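Local coordinates for metallo-beta-lactamase family protein (Staphylococcus aureus, PDB 3R2U), which is probably an iron-dependent enzyme of the metallo-beta-lactamase superfamily that works together with a rhodanese-like domain, as in persulfide dioxygenase-sulfurtransferase fusions, at residues 163-169 against 213-219; 168-172 against 202-206; 299-305 against 316-321. One frame throughout, in Å; residues are numbered along the deposited sequence.

Interaction 1: residues 163-169 against 213-219; sequences MGLFSGD and IQIWPGH. With FE (Fe (III) ion), chain E.
Phe166 and Trp216 meet on the same face of two neighbouring parallel strands. Trp216 CE3 sits over the centre of the Phe166 ring and comes within 3.4 Å of Phe166 CZ. The two six-membered ring planes are turned 44° from each other, so the pair is neither a flat stack nor edge-to-face. Trp216 CG lies opposite its own carbonyl carbon (chi1 -59°), and the indole runs back over Gly164. Gly164 CA packs on the indole face as a CH-pi contact, 3.5 Å from Trp216 CH2. At the far rim, Met163 SD lies in the indole plane, 3.9 Å from Trp216 CH2. This is an edge-on Met-aromatic contact. Within its own strand, Trp216 NE1 donates to Gln214 OE1 at 2.8 Å, which helps fix the rotation of the indole. Ile232 of a second subunit also packs on Trp216 and Met163.

The backbones exchange regular parallel bonds from Met163 to Ser167. A water joins Gly168 N to Trp216 O; next along, Gly218 N donates to Gly168 O.

At the C-terminal ends the contact becomes polar. His219 ND1 donates to Asp169 OD1 at 2.6 Å. The oxygen accepts on its syn lone pair and lies in the imidazole plane. The carboxylate and imidazole planes are 50° apart. The other oxygen, Asp169 OD2, binds the iron at 2.2 Å. His219 is therefore a second-shell residue that orients a first-shell ligand and probably polarises it. His80, His143 and three waters complete the coordination. Two adjacent strands that end in a metal-binding loop are characteristic of the metallo-beta-lactamase fold, and the two-histidine, one-aspartate site is consistent with the mononuclear iron members of the superfamily, such as persulfide dioxygenases.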
loop_
_atom_site.group_PDB
_atom_site.type_symbol
_atom_site.label_atom_id
_atom_site.label_comp_id
_atom_site.label_asym_id
_atom_site.label_seq_id
_atom_site.Cartn_x
_atom_site.Cartn_y
_atom_site.Cartn_z
ATOM N N MET A 163 -19.256 -31.638 -9.324
ATOM C CA MET A 163 -19.345 -30.696 -8.236
ATOM C C MET A 163 -19.990 -29.390 -8.663
ATOM O O MET A 163 -20.749 -28.804 -7.916
ATOM C CB MET A 163 -17.942 -30.391 -7.699
ATOM C CG MET A 163 -17.909 -29.431 -6.471
ATOM S SD MET A 163 -16.272 -28.725 -6.177
ATOM C CE MET A 163 -15.299 -30.196 -5.900
ATOM N N GLY A 164 -19.666 -28.906 -9.859
ATOM C CA GLY A 164 -20.179 -27.624 -10.285
ATOM C C GLY A 164 -19.963 -27.351 -11.757
ATOM O O GLY A 164 -19.241 -28.077 -12.434
ATOM N N LEU A 165 -20.602 -26.291 -12.235
ATOM C CA LEU A 165 -20.531 -25.901 -13.614
ATOM C C LEU A 165 -20.063 -24.461 -13.737
ATOM O O LEU A 165 -20.673 -23.559 -13.152
ATOM C CB LEU A 165 -21.910 -25.999 -14.234
ATOM C CG LEU A 165 -22.082 -25.681 -15.735
ATOM C CD1 LEU A 165 -21.488 -26.783 -16.592
ATOM C CD2 LEU A 165 -23.575 -25.478 -16.071
ATOM N N PHE A 166 -18.983 -24.248 -14.484
ATOM C CA PHE A 166 -18.541 -22.882 -14.809
ATOM C C PHE A 166 -19.420 -22.513 -15.984
ATOM O O PHE A 166 -19.239 -23.031 -17.093
ATOM C CB PHE A 166 -17.078 -22.857 -15.186
ATOM C CG PHE A 166 -16.186 -23.170 -14.048
ATOM C CD1 PHE A 166 -15.892 -22.189 -13.104
ATOM C CD2 PHE A 166 -15.639 -24.452 -13.904
ATOM C CE1 PHE A 166 -15.063 -22.462 -12.026
ATOM C CE2 PHE A 166 -14.808 -24.739 -12.835
ATOM C CZ PHE A 166 -14.519 -23.746 -11.888
ATOM N N SER A 167 -20.389 -21.642 -15.727
ATOM C CA SER A 167 -21.427 -21.337 -16.685
ATOM C C SER A 167 -21.288 -20.058 -17.517
ATOM O O SER A 167 -22.160 -19.758 -18.322
ATOM C CB SER A 167 -22.764 -21.309 -15.953
ATOM O OG SER A 167 -22.789 -20.269 -14.993
ATOM N N GLY A 168 -20.218 -19.302 -17.349
ATOM C CA GLY A 168 -20.053 -18.100 -18.157
ATOM C C GLY A 168 -21.273 -17.195 -18.078
ATOM O O GLY A 168 -21.752 -16.884 -16.993
ATOM N N ASP A 169 -21.765 -16.756 -19.240
ATOM C CA ASP A 169 -22.942 -15.922 -19.309
ATOM C C ASP A 169 -24.175 -16.718 -19.744
ATOM O O ASP A 169 -25.178 -16.141 -20.192
ATOM C CB ASP A 169 -22.694 -14.716 -20.228
ATOM C CG ASP A 169 -21.713 -13.715 -19.631
ATOM O OD1 ASP A 169 -21.380 -13.815 -18.435
ATOM O OD2 ASP A 169 -21.280 -12.816 -20.352
ATOM N N ILE A 213 -25.283 -29.717 -7.836
ATOM C CA ILE A 213 -24.076 -29.110 -8.392
ATOM C C ILE A 213 -24.125 -27.596 -8.159
ATOM O O ILE A 213 -25.203 -26.988 -8.139
ATOM C CB ILE A 213 -23.848 -29.379 -9.890
ATOM C CG1 ILE A 213 -24.889 -28.672 -10.759
ATOM C CG2 ILE A 213 -23.769 -30.891 -10.171
ATOM C CD1 ILE A 213 -24.519 -28.688 -12.260
ATOM N N GLN A 214 -22.963 -27.000 -7.945
ATOM C CA GLN A 214 -22.890 -25.546 -7.839
ATOM C C GLN A 214 -22.896 -24.925 -9.239
ATOM O O GLN A 214 -22.569 -25.591 -10.216
ATOM C CB GLN A 214 -21.625 -25.123 -7.123
ATOM C CG GLN A 214 -21.518 -25.623 -5.697
ATOM C CD GLN A 214 -20.237 -25.170 -5.042
ATOM O OE1 GLN A 214 -19.851 -24.017 -5.169
ATOM N NE2 GLN A 214 -19.579 -26.068 -4.324
ATOM N N ILE A 215 -23.295 -23.652 -9.317
ATOM C CA ILE A 215 -23.284 -22.885 -10.551
ATOM C C ILE A 215 -22.283 -21.755 -10.315
ATOM O O ILE A 215 -22.442 -20.953 -9.399
ATOM C CB ILE A 215 -24.679 -22.269 -10.906
ATOM C CG1 ILE A 215 -25.751 -23.343 -11.110
ATOM C CG2 ILE A 215 -24.587 -21.401 -12.136
ATOM C CD1 ILE A 215 -25.426 -24.378 -12.129
ATOM N N TRP A 216 -21.241 -21.717 -11.127
ATOM C CA TRP A 216 -20.203 -20.720 -11.014
ATOM C C TRP A 216 -20.245 -19.812 -12.242
ATOM O O TRP A 216 -19.614 -20.097 -13.239
ATOM C CB TRP A 216 -18.853 -21.411 -10.908
ATOM C CG TRP A 216 -18.741 -22.343 -9.733
ATOM C CD1 TRP A 216 -19.101 -22.086 -8.443
ATOM C CD2 TRP A 216 -18.165 -23.652 -9.735
ATOM N NE1 TRP A 216 -18.818 -23.167 -7.645
ATOM C CE2 TRP A 216 -18.238 -24.142 -8.412
ATOM C CE3 TRP A 216 -17.618 -24.470 -10.732
ATOM C CZ2 TRP A 216 -17.776 -25.416 -8.056
ATOM C CZ3 TRP A 216 -17.150 -25.733 -10.376
ATOM C CH2 TRP A 216 -17.235 -26.191 -9.044
ATOM N N PRO A 217 -20.990 -18.701 -12.155
ATOM C CA PRO A 217 -21.208 -17.831 -13.300
ATOM C C PRO A 217 -20.038 -16.893 -13.613
ATOM O O PRO A 217 -19.148 -16.692 -12.784
ATOM C CB PRO A 217 -22.454 -17.047 -12.884
ATOM C CG PRO A 217 -22.280 -16.899 -11.399
ATOM C CD PRO A 217 -21.589 -18.147 -10.926
ATOM N N GLY A 218 -20.079 -16.317 -14.806
ATOM C CA GLY A 218 -19.042 -15.416 -15.270
ATOM C C GLY A 218 -19.306 -13.970 -14.944
ATOM O O GLY A 218 -18.412 -13.146 -15.030
ATOM N N HIS A 219 -20.546 -13.645 -14.594
ATOM C CA HIS A 219 -20.894 -12.275 -14.234
ATOM C C HIS A 219 -21.891 -12.305 -13.114
ATOM O O HIS A 219 -22.681 -13.244 -12.998
ATOM C CB HIS A 219 -21.438 -11.467 -15.416
ATOM C CG HIS A 219 -20.388 -11.052 -16.395
ATOM N ND1 HIS A 219 -20.017 -11.836 -17.469
ATOM C CD2 HIS A 219 -19.624 -9.932 -16.464
ATOM C CE1 HIS A 219 -19.064 -11.224 -18.150
ATOM N NE2 HIS A 219 -18.802 -10.070 -17.558
HETATM FE FE FE E . -20.783 -12.371 -22.409
HETATM O O HOH W 1 -18.080 -19.339 -15.440
HETATM O O HOH W 2 -18.751 -11.663 -21.647
HETATM O O HOH W 3 -20.210 -11.856 -24.644
HETATM O O HOH W 4 -21.603 -10.396 -22.141
#

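Interaction 2: residues 168-172 against 202-206. With FE (Fe (III) ion), chain E.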
loop_
_atom_site.group_PDB
_atom_site.type_symbol
_atom_site.label_atom_id
_atom_site.label_comp_id
_atom_site.label_asym_id
_atom_site.label_seq_id
_atom_site.Cartn_x
_atom_site.Cartn_y
_atom_site.Cartn_z
ATOM N N GLY A 168 -20.218 -19.302 -17.349
ATOM C CA GLY A 168 -20.053 -18.100 -18.157
ATOM C C GLY A 168 -21.273 -17.195 -18.078
ATOM O O GLY A 168 -21.752 -16.884 -16.993
ATOM N N ASP A 169 -21.765 -16.756 -19.240
ATOM C CA ASP A 169 -22.942 -15.922 -19.309
ATOM C C ASP A 169 -24.175 -16.718 -19.744
ATOM O O ASP A 169 -25.178 -16.141 -20.192
ATOM C CB ASP A 169 -22.694 -14.716 -20.228
ATOM C CG ASP A 169 -21.713 -13.715 -19.631
ATOM O OD1 ASP A 169 -21.380 -13.815 -18.435
ATOM O OD2 ASP A 169 -21.280 -12.816 -20.352
ATOM N N PHE A 170 -24.105 -18.043 -19.598
ATOM C CA PHE A 170 -25.218 -18.936 -19.915
ATOM C C PHE A 170 -26.230 -18.885 -18.761
ATOM O O PHE A 170 -27.367 -18.451 -18.948
ATOM C CB PHE A 170 -24.671 -20.349 -20.207
ATOM C CG PHE A 170 -25.694 -21.450 -20.141
ATOM C CD1 PHE A 170 -26.935 -21.309 -20.729
ATOM C CD2 PHE A 170 -25.371 -22.669 -19.552
ATOM C CE1 PHE A 170 -27.875 -22.347 -20.682
ATOM C CE2 PHE A 170 -26.300 -23.711 -19.496
ATOM C CZ PHE A 170 -27.559 -23.545 -20.064
ATOM N N ILE A 171 -25.799 -19.289 -17.563
ATOM C CA ILE A 171 -26.640 -19.222 -16.361
ATOM C C ILE A 171 -26.029 -18.307 -15.305
ATOM O O ILE A 171 -24.858 -18.491 -14.915
ATOM C CB ILE A 171 -26.806 -20.594 -15.689
ATOM C CG1 ILE A 171 -27.472 -21.594 -16.652
ATOM C CG2 ILE A 171 -27.671 -20.456 -14.416
ATOM C CD1 ILE A 171 -27.520 -22.989 -16.104
ATOM N N PHE A 172 -26.816 -17.333 -14.835
ATOM C CA PHE A 172 -26.384 -16.446 -13.750
ATOM C C PHE A 172 -27.128 -16.839 -12.504
ATOM O O PHE A 172 -28.005 -17.717 -12.546
ATOM C CB PHE A 172 -26.714 -14.982 -14.032
ATOM C CG PHE A 172 -26.048 -14.427 -15.247
ATOM C CD1 PHE A 172 -24.668 -14.457 -15.368
ATOM C CD2 PHE A 172 -26.795 -13.814 -16.244
ATOM C CE1 PHE A 172 -24.041 -13.915 -16.481
ATOM C CE2 PHE A 172 -26.183 -13.262 -17.362
ATOM C CZ PHE A 172 -24.810 -13.325 -17.493
ATOM N N SER A 202 -30.491 -25.129 -24.581
ATOM C CA SER A 202 -29.358 -25.297 -23.664
ATOM C C SER A 202 -29.855 -25.448 -22.240
ATOM O O SER A 202 -29.335 -26.263 -21.478
ATOM C CB SER A 202 -28.366 -24.150 -23.779
ATOM O OG SER A 202 -27.770 -24.126 -25.066
ATOM N N ILE A 203 -30.874 -24.671 -21.873
ATOM C CA ILE A 203 -31.443 -24.769 -20.540
ATOM C C ILE A 203 -32.050 -26.167 -20.342
ATOM O O ILE A 203 -31.836 -26.806 -19.303
ATOM C CB ILE A 203 -32.506 -23.656 -20.268
ATOM C CG1 ILE A 203 -31.858 -22.284 -20.148
ATOM C CG2 ILE A 203 -33.268 -23.942 -18.978
ATOM C CD1 ILE A 203 -30.927 -22.118 -18.892
ATOM N N GLU A 204 -32.777 -26.625 -21.359
ATOM C CA GLU A 204 -33.413 -27.939 -21.373
ATOM C C GLU A 204 -32.393 -29.039 -21.078
ATOM O O GLU A 204 -32.614 -29.879 -20.219
ATOM C CB GLU A 204 -34.076 -28.179 -22.748
ATOM C CG GLU A 204 -34.881 -29.476 -22.874
ATOM C CD GLU A 204 -35.573 -29.625 -24.235
ATOM O OE1 GLU A 204 -36.632 -30.283 -24.287
ATOM O OE2 GLU A 204 -35.076 -29.080 -25.249
ATOM N N SER A 205 -31.272 -29.010 -21.790
ATOM C CA SER A 205 -30.212 -30.012 -21.625
ATOM C C SER A 205 -29.556 -29.950 -20.222
ATOM O O SER A 205 -29.322 -30.972 -19.597
ATOM C CB SER A 205 -29.153 -29.881 -22.727
ATOM O OG SER A 205 -28.443 -28.657 -22.601
ATOM N N ILE A 206 -29.361 -28.762 -19.677
ATOM C CA ILE A 206 -28.683 -28.646 -18.383
ATOM C C ILE A 206 -29.511 -29.192 -17.194
ATOM O O ILE A 206 -28.957 -29.557 -16.156
ATOM C CB ILE A 206 -28.249 -27.180 -18.112
ATOM C CG1 ILE A 206 -26.850 -27.180 -17.554
ATOM C CG2 ILE A 206 -29.281 -26.421 -17.263
ATOM C CD1 ILE A 206 -25.835 -27.746 -18.546
HETATM FE FE FE E . -20.783 -12.371 -22.409
HETATM O O HOH W 2 -18.751 -11.663 -21.647
HETATM O O HOH W 3 -20.210 -11.856 -24.644
HETATM O O HOH W 4 -21.603 -10.396 -22.141
#
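Phe170 carries its CG on the side opposite the backbone N (chi1 162°), which sends the ring into helix 191-206. Ile171 has CG1 beside its backbone N (chi1 -60°) and a straight chain beyond, and its CD1 reaches the same helix.

The far end of the Phe170 ring, at CE1, CZ and CE2, does most of the touching. Phe170 CE1 is 3.5 Å from Ile203 CD1 and 3.6 Å from Ser202 CB. Phe170 CZ lies 3.5 Å from Ser202 O. Ile206 approaches the rim near the ring plane, with CG1 4.0 Å from Phe170 CE2. The two side chains pass each other pointing in opposite directions. Ile171 fills in beside them. Ile171 CD1 is 4.0 Å from Ile206 CG2, and Ile171 CG1 lies over the centre of the Phe170 ring. The phenyl group is thus held between its own neighbour on one face and the helix at its end.

Ser202 O is not left to the aromatic ring. It accepts Ile206 N, the regular helical bond, and Ser205 OG at 2.8 Å, both from the same face of its carbonyl plane. Ser202 OG is bonded to Pro141 O and Gln198 O.

All the touching residues are buried, and the packing is apolar apart from Ser202. The loop after strand 164-168 holds Asp169, the iron ligand. Asp169 binds the iron and takes no part in the packing on the helix. The two residues that follow it, Phe170 and Ile171, pack the loop on helix 191-206, one of the helices flanking the beta layers of the alpha-beta/beta-alpha fold of metallo-beta-lactamases.

Interaction 3: residues 299-305 against 316-321; sequences TFDLRSK and TINIPY
Strands 298-301 and 317-318 run parallel, joined by Ile317 N to Thr299 O, Asp301 N to Ile317 O and Ile319 N to Asp301 O. Past the strands, Tyr321 N continues the pairing to Leu302 O.

Phe300 and Ile317 lie side by side on one face and point the same way. Ile319, just past its strand, joins them. The Phe300 ring offers its CD1 corner, 3.8 Å from Ile317 CB and 3.6 Å from Ile319 CG1. Helix 325-329 packs against Phe300 and Ile319.

Asp301 and Asn318 share the other face. Asn318 has CG opposite its backbone N (chi1 -175°), and this carries the amide toward the turn that follows Asp301. Asn318 ND2 donates twice, to Asp301 O at 2.9 Å and to Arg303 O at 3.0 Å. Both acceptors lie close to the amide plane, so the two bonds fix the rotation of the amide. Asp301 O accepts Ile319 N from the opposite face of its carbonyl plane. Asn318 OD1 lies 3.3 Å from Lys305 CA, beside the start of the helix.

Asp301 is itself tightly gripped. Its OD1 takes Arg303 N, forming an Asx turn, and also Arg303 NE. Asp301 OD2 forms a salt bridge with Arg303 NH2 at 2.7 Å. NE and NH2 of Arg303 grip the carboxylate side-on, its carbon lying in the guanidinium plane. A water links Asp301 OD2 to Thr316 OG1. Thr316 OG1 is also hydrogen-bonded to Ile313 O. Ser304, at the N-cap, accepts Ala307 N with its OG. Together these bonds shape the turn from strand to helix. The contact closes the beta-alpha-beta crossover of strand 298-301, helix 305-310 and strand 317-318, which puts strand 317-318 at the edge of a small parallel sheet, consistent with a rhodanese-like fold.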
loop_
_atom_site.group_PDB
_atom_site.type_symbol
_atom_site.label_atom_id
_atom_site.label_comp_id
_atom_site.label_asym_id
_atom_site.label_seq_id
_atom_site.Cartn_x
_atom_site.Cartn_y
_atom_site.Cartn_z
ATOM N N THR A 299 -11.587 14.230 -22.738
ATOM C CA THR A 299 -11.127 14.234 -21.353
ATOM C C THR A 299 -12.202 13.827 -20.337
ATOM O O THR A 299 -13.299 14.365 -20.357
ATOM C CB THR A 299 -10.632 15.646 -20.988
ATOM O OG1 THR A 299 -9.582 16.034 -21.879
ATOM C CG2 THR A 299 -10.137 15.694 -19.584
ATOM N N PHE A 300 -11.864 12.916 -19.425
ATOM C CA PHE A 300 -12.807 12.448 -18.399
ATOM C C PHE A 300 -12.356 12.865 -16.997
ATOM O O PHE A 300 -11.199 12.677 -16.615
ATOM C CB PHE A 300 -12.968 10.926 -18.456
ATOM C CG PHE A 300 -13.571 10.432 -19.745
ATOM C CD1 PHE A 300 -14.910 10.651 -20.021
ATOM C CD2 PHE A 300 -12.804 9.772 -20.685
ATOM C CE1 PHE A 300 -15.470 10.225 -21.208
ATOM C CE2 PHE A 300 -13.373 9.319 -21.878
ATOM C CZ PHE A 300 -14.694 9.551 -22.137
ATOM N N ASP A 301 -13.286 13.440 -16.245
ATOM C CA ASP A 301 -13.018 13.936 -14.900
ATOM C C ASP A 301 -13.472 12.834 -13.966
ATOM O O ASP A 301 -14.645 12.466 -13.942
ATOM C CB ASP A 301 -13.758 15.249 -14.673
ATOM C CG ASP A 301 -13.418 15.923 -13.336
ATOM O OD1 ASP A 301 -13.157 15.247 -12.320
ATOM O OD2 ASP A 301 -13.445 17.166 -13.304
ATOM N N LEU A 302 -12.511 12.308 -13.223
ATOM C CA LEU A 302 -12.709 11.157 -12.337
ATOM C C LEU A 302 -13.257 11.459 -10.973
ATOM O O LEU A 302 -13.477 10.529 -10.190
ATOM C CB LEU A 302 -11.366 10.445 -12.145
ATOM C CG LEU A 302 -10.711 9.958 -13.429
ATOM C CD1 LEU A 302 -9.320 9.454 -13.126
ATOM C CD2 LEU A 302 -11.543 8.877 -14.091
ATOM N N ARG A 303 -13.480 12.741 -10.662
ATOM C CA ARG A 303 -13.962 13.106 -9.334
ATOM C C ARG A 303 -15.443 12.769 -9.145
ATOM O O ARG A 303 -16.134 12.384 -10.083
ATOM C CB ARG A 303 -13.728 14.602 -9.070
ATOM C CG ARG A 303 -12.255 15.025 -9.070
ATOM C CD ARG A 303 -12.152 16.520 -8.940
ATOM N NE ARG A 303 -12.806 17.142 -10.084
ATOM C CZ ARG A 303 -13.366 18.347 -10.077
ATOM N NH1 ARG A 303 -13.365 19.091 -8.986
ATOM N NH2 ARG A 303 -13.953 18.796 -11.172
ATOM N N SER A 304 -15.907 12.891 -7.905
ATOM C CA SER A 304 -17.308 12.651 -7.573
ATOM C C SER A 304 -18.200 13.636 -8.326
ATOM O O SER A 304 -17.758 14.742 -8.717
ATOM C CB SER A 304 -17.551 12.822 -6.074
ATOM O OG SER A 304 -17.417 14.191 -5.679
ATOM N N LYS A 305 -19.454 13.253 -8.526
ATOM C CA LYS A 305 -20.396 14.157 -9.178
ATOM C C LYS A 305 -20.540 15.455 -8.376
ATOM O O LYS A 305 -20.725 16.511 -8.968
ATOM C CB LYS A 305 -21.749 13.491 -9.465
ATOM C CG LYS A 305 -22.573 13.122 -8.261
ATOM C CD LYS A 305 -23.891 12.450 -8.682
ATOM C CE LYS A 305 -24.835 12.229 -7.483
ATOM N NZ LYS A 305 -24.195 11.373 -6.444
ATOM N N THR A 316 -15.211 18.799 -20.513
ATOM C CA THR A 316 -14.844 17.540 -19.883
ATOM C C THR A 316 -16.109 16.762 -19.558
ATOM O O THR A 316 -17.174 17.339 -19.427
ATOM C CB THR A 316 -14.004 17.752 -18.609
ATOM O OG1 THR A 316 -14.783 18.434 -17.619
ATOM C CG2 THR A 316 -12.760 18.560 -18.937
ATOM N N ILE A 317 -15.999 15.439 -19.489
ATOM C CA ILE A 317 -17.127 14.600 -19.144
ATOM C C ILE A 317 -16.835 13.981 -17.770
ATOM O O ILE A 317 -15.770 13.398 -17.543
ATOM C CB ILE A 317 -17.341 13.512 -20.216
ATOM C CG1 ILE A 317 -17.712 14.186 -21.551
ATOM C CG2 ILE A 317 -18.420 12.527 -19.776
ATOM C CD1 ILE A 317 -17.631 13.273 -22.742
ATOM N N ASN A 318 -17.771 14.123 -16.852
ATOM C CA ASN A 318 -17.587 13.563 -15.516
ATOM C C ASN A 318 -17.869 12.080 -15.510
ATOM O O ASN A 318 -18.972 11.665 -15.824
ATOM C CB ASN A 318 -18.532 14.254 -14.532
ATOM C CG ASN A 318 -18.322 13.829 -13.085
ATOM O OD1 ASN A 318 -19.263 13.863 -12.303
ATOM N ND2 ASN A 318 -17.098 13.444 -12.718
ATOM N N ILE A 319 -16.872 11.263 -15.216
ATOM C CA ILE A 319 -17.143 9.842 -15.034
ATOM C C ILE A 319 -16.513 9.497 -13.696
ATOM O O ILE A 319 -15.338 9.147 -13.636
ATOM C CB ILE A 319 -16.589 8.924 -16.128
ATOM C CG1 ILE A 319 -17.086 9.328 -17.516
ATOM C CG2 ILE A 319 -17.037 7.482 -15.839
ATOM C CD1 ILE A 319 -18.571 9.101 -17.725
ATOM N N PRO A 320 -17.289 9.607 -12.610
ATOM C CA PRO A 320 -16.732 9.298 -11.289
ATOM C C PRO A 320 -16.093 7.903 -11.226
ATOM O O PRO A 320 -16.659 6.955 -11.747
ATOM C CB PRO A 320 -17.940 9.383 -10.371
ATOM C CG PRO A 320 -18.894 10.322 -11.068
ATOM C CD PRO A 320 -18.703 10.025 -12.534
ATOM N N TYR A 321 -14.904 7.807 -10.628
ATOM C CA TYR A 321 -14.228 6.526 -10.482
ATOM C C TYR A 321 -14.777 5.775 -9.257
ATOM O O TYR A 321 -14.134 5.704 -8.226
ATOM C CB TYR A 321 -12.702 6.695 -10.382
ATOM C CG TYR A 321 -11.967 5.369 -10.369
ATOM C CD1 TYR A 321 -12.007 4.529 -11.484
ATOM C CD2 TYR A 321 -11.252 4.946 -9.254
ATOM C CE1 TYR A 321 -11.354 3.299 -11.497
ATOM C CE2 TYR A 321 -10.590 3.708 -9.259
ATOM C CZ TYR A 321 -10.653 2.896 -10.380
ATOM O OH TYR A 321 -10.010 1.673 -10.411
HETATM O O HOH W 5 -13.034 19.360 -15.028
#

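How the interactions relate
Following the chain from the N terminus, the first two of these contacts begin at strand 164-168 and the loop after it. Interaction 2 closes the shorter loop, from 168-172 to helix 191-206. Interaction 1 closes a longer one, from 163-169 to strand 214-217, and interaction 2 nests inside it. The two share Gly168 and Asp169, and they touch directly, for example through Leu165 and Ile206. Together they tie two sheet strands, their connecting helix and the iron site into one unit. Interaction 3 follows in series and closes a short local loop in a separate parallel sheet. Its centre lies about 35 Å from that of interaction 1, across the chain's centre.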